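Local atomic coordinates of carbohydrate binding module (Escherichia coli, PDB entry 2XFD), a protein that binds sugars such as cellobiose in a calcium-dependent manner and, as a member of a xylan-binding module family, probably recognises plant polysaccharides. Residues Thr83-Asn88 against Gly95-Leu100. Residues are numbered along the deposited sequence; the frame is centred on the assembly and turned at random.
With CA (calcium ion), chain D; BGC (beta-D-glucopyranose), chain B; BGC (beta-D-glucopyranose), chain C.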
loop_
_atom_site.group_PDB
_atom_site.type_symbol
_atom_site.label_atom_id
_atom_site.label_comp_id
_atom_site.label_asym_id
_atom_site.label_seq_id
_atom_site.Cartn_x
_atom_site.Cartn_y
_atom_site.Cartn_z
ATOM N N THR A 83 -7.922 3.776 -3.207
ATOM C CA THR A 83 -8.590 4.980 -2.796
ATOM C C THR A 83 -7.735 6.229 -2.723
ATOM O O THR A 83 -8.209 7.336 -2.471
ATOM C CB THR A 83 -9.327 4.801 -1.484
ATOM O OG1 THR A 83 -8.363 4.661 -0.436
ATOM C CG2 THR A 83 -10.257 3.613 -1.471
ATOM N N GLY A 84 -6.432 6.053 -2.916
ATOM C CA GLY A 84 -5.462 7.135 -2.878
ATOM C C GLY A 84 -4.941 7.662 -4.183
ATOM O O GLY A 84 -4.334 8.728 -4.222
ATOM N N VAL A 85 -5.078 6.921 -5.272
ATOM C CA VAL A 85 -4.557 7.383 -6.562
ATOM C C VAL A 85 -5.268 8.650 -6.968
ATOM O O VAL A 85 -6.487 8.776 -6.843
ATOM C CB VAL A 85 -4.647 6.291 -7.647
ATOM C CG1 VAL A 85 -6.051 5.847 -7.950
ATOM C CG2 VAL A 85 -3.948 6.734 -8.859
ATOM N N TRP A 86 -4.507 9.635 -7.516
ATOM C CA TRP A 86 -5.106 10.798 -8.105
ATOM C C TRP A 86 -5.408 10.437 -9.549
ATOM O O TRP A 86 -4.541 10.240 -10.386
ATOM C CB TRP A 86 -4.147 11.971 -8.031
ATOM C CG TRP A 86 -4.776 13.243 -8.538
ATOM C CD1 TRP A 86 -4.593 13.831 -9.774
ATOM C CD2 TRP A 86 -5.667 14.066 -7.816
ATOM N NE1 TRP A 86 -5.342 14.972 -9.845
ATOM C CE2 TRP A 86 -5.984 15.177 -8.649
ATOM C CE3 TRP A 86 -6.191 14.036 -6.545
ATOM C CZ2 TRP A 86 -6.900 16.152 -8.264
ATOM C CZ3 TRP A 86 -7.032 15.018 -6.143
ATOM C CH2 TRP A 86 -7.394 16.084 -7.008
ATOM N N ALA A 87 -6.692 10.354 -9.883
ATOM C CA ALA A 87 -7.161 9.917 -11.205
ATOM C C ALA A 87 -8.530 10.563 -11.447
ATOM O O ALA A 87 -9.285 10.726 -10.481
ATOM C CB ALA A 87 -7.282 8.419 -11.285
ATOM N N ASN A 88 -8.775 11.044 -12.654
ATOM C CA ASN A 88 -10.041 11.735 -12.926
ATOM C C ASN A 88 -10.188 12.892 -11.959
ATOM O O ASN A 88 -11.314 13.106 -11.491
ATOM C CB ASN A 88 -11.239 10.743 -12.932
ATOM C CG ASN A 88 -12.502 11.366 -13.432
ATOM O OD1 ASN A 88 -13.653 10.982 -13.043
ATOM N ND2 ASN A 88 -12.348 12.339 -14.293
ATOM N N GLY A 95 -9.077 2.740 -10.242
ATOM C CA GLY A 95 -8.349 1.653 -9.615
ATOM C C GLY A 95 -7.122 1.319 -10.401
ATOM O O GLY A 95 -6.645 2.072 -11.229
ATOM N N ASN A 96 -6.572 0.146 -10.107
ATOM C CA ASN A 96 -5.522 -0.424 -10.893
ATOM C C ASN A 96 -4.340 0.529 -11.044
ATOM O O ASN A 96 -3.900 0.841 -12.112
ATOM C CB ASN A 96 -6.025 -0.912 -12.268
ATOM C CG ASN A 96 -7.054 -1.992 -12.120
ATOM O OD1 ASN A 96 -8.270 -1.729 -12.051
ATOM N ND2 ASN A 96 -6.594 -3.225 -11.994
ATOM N N SER A 97 -3.770 0.934 -9.912
ATOM C CA SER A 97 -2.580 1.794 -9.922
ATOM C C SER A 97 -1.660 1.387 -8.749
ATOM O O SER A 97 -2.116 1.006 -7.683
ATOM C CB SER A 97 -2.970 3.240 -9.748
ATOM O OG SER A 97 -1.839 4.080 -9.704
ATOM N N GLU A 98 -0.358 1.523 -9.004
ATOM C CA GLU A 98 0.655 1.460 -7.976
ATOM C C GLU A 98 0.650 2.628 -7.039
ATOM O O GLU A 98 1.270 2.582 -5.978
ATOM C CB GLU A 98 2.032 1.332 -8.614
ATOM C CG GLU A 98 2.236 0.040 -9.360
ATOM C CD GLU A 98 3.607 -0.140 -9.962
ATOM O OE1 GLU A 98 4.186 0.891 -10.402
ATOM O OE2 GLU A 98 4.105 -1.269 -10.046
ATOM N N TRP A 99 0.035 3.764 -7.428
ATOM C CA TRP A 99 0.242 5.017 -6.716
ATOM C C TRP A 99 -0.833 5.299 -5.660
ATOM O O TRP A 99 -2.013 5.142 -5.903
ATOM C CB TRP A 99 0.254 6.157 -7.739
ATOM C CG TRP A 99 1.525 6.140 -8.529
ATOM C CD1 TRP A 99 1.768 5.472 -9.680
ATOM C CD2 TRP A 99 2.774 6.710 -8.132
ATOM N NE1 TRP A 99 3.061 5.626 -10.091
ATOM C CE2 TRP A 99 3.715 6.410 -9.155
ATOM C CE3 TRP A 99 3.200 7.505 -7.045
ATOM C CZ2 TRP A 99 5.050 6.849 -9.095
ATOM C CZ3 TRP A 99 4.494 7.921 -7.034
ATOM C CH2 TRP A 99 5.393 7.591 -8.075
ATOM N N LEU A 100 -0.330 5.851 -4.589
ATOM C CA LEU A 100 -1.157 6.499 -3.567
ATOM C C LEU A 100 -0.671 7.925 -3.484
ATOM O O LEU A 100 0.369 8.235 -2.891
ATOM C CB LEU A 100 -1.059 5.801 -2.223
ATOM C CG LEU A 100 -1.618 4.376 -2.177
ATOM C CD1 LEU A 100 -1.134 3.623 -0.964
ATOM C CD2 LEU A 100 -3.155 4.426 -2.278
HETATM CA CA CA D . 3.860 -3.589 -9.898
HETATM C C2 BGC B . -2.563 17.624 -9.647
HETATM C C3 BGC B . -2.266 17.478 -8.179
HETATM C C4 BGC B . -2.035 16.024 -7.775
HETATM C C5 BGC B . -1.109 15.397 -8.742
HETATM C C6 BGC B . -0.909 13.971 -8.368
HETATM C C1 BGC B . -1.476 16.906 -10.423
HETATM O O1 BGC B . -1.527 17.050 -11.823
HETATM O O2 BGC B . -2.682 18.990 -9.995
HETATM O O3 BGC B . -3.325 18.023 -7.394
HETATM O O4 BGC B . -1.411 16.050 -6.589
HETATM O O5 BGC B . -1.622 15.540 -10.084
HETATM O O6 BGC B . -0.071 13.346 -9.298
HETATM C C2 BGC C . -1.397 15.338 -4.311
HETATM C C3 BGC C . -2.250 15.039 -3.091
HETATM C C4 BGC C . -3.297 16.137 -2.846
HETATM C C5 BGC C . -4.103 16.308 -4.121
HETATM C C6 BGC C . -5.236 17.358 -4.110
HETATM C C1 BGC C . -2.261 15.637 -5.510
HETATM O O2 BGC C . -0.481 14.234 -4.473
HETATM O O3 BGC C . -1.367 14.955 -1.968
HETATM O O4 BGC C . -4.187 15.770 -1.825
HETATM O O5 BGC C . -3.226 16.619 -5.164
HETATM O O6 BGC C . -4.624 18.607 -3.864
HETATM O O HOH W 1 5.423 -4.078 -11.619
#
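Val-85 meets Ser-97 and Trp-99 with one side of its side chain. Its CB lies 3.4 Å from Trp-99 O, a plain van der Waals contact with the carbonyl oxygen. From CB, the CG2 branch stands anti to the backbone N and puts its methyl against the CB-OG bond of Ser-97. At its tip, CG2 is 3.5 Å from Ser-97 OG and 3.7 Å from Ser-97 CB. The same methyl also comes loosely near Trp-99 CB.

Ser-97 OG has a second task. It accepts a hydrogen bond from Trp-99 N (3.0 Å, N-H...O angle 169°), which closes an ST turn. That nearly straight bond holds the hydroxyl beside the valine methyl. Further along, Leu-100 CD2 packs on the backbone of Gly-84, 3.6 Å from its CA. Gly-84 has no side chain, and the methyl lies close against its backbone.

In this all-beta module the contact joins the loop leading into strand 86-87 to strand 99-100 and the loop just before it. Strand 99-100 pairs with strand 62-69. Asn-82 ties the two segments together, bonding to Val-85 N and to Trp-99 O. Each segment also carries a binding residue. Trp-86 belongs to the glycan pocket with Asp-56, Asp-61 and His-101. One face of its indole lies against both glucose units of the cellobiose. Trp-86 CD1 is 3.4 Å from O5 of the chain B sugar, and Trp-86 CZ3 is 3.6 Å from C6 of the chain C sugar. An alanine here would remove the indole platform and would probably leave both sugars without the flat surface they lie on. Glu-98 points the other way, its extended chain bringing OE2 to 2.3 Å from a calcium ion separate from the one at the glycan pocket. Asp-65, Gln-75, Glu-77 and a water bind the same metal as Glu-98.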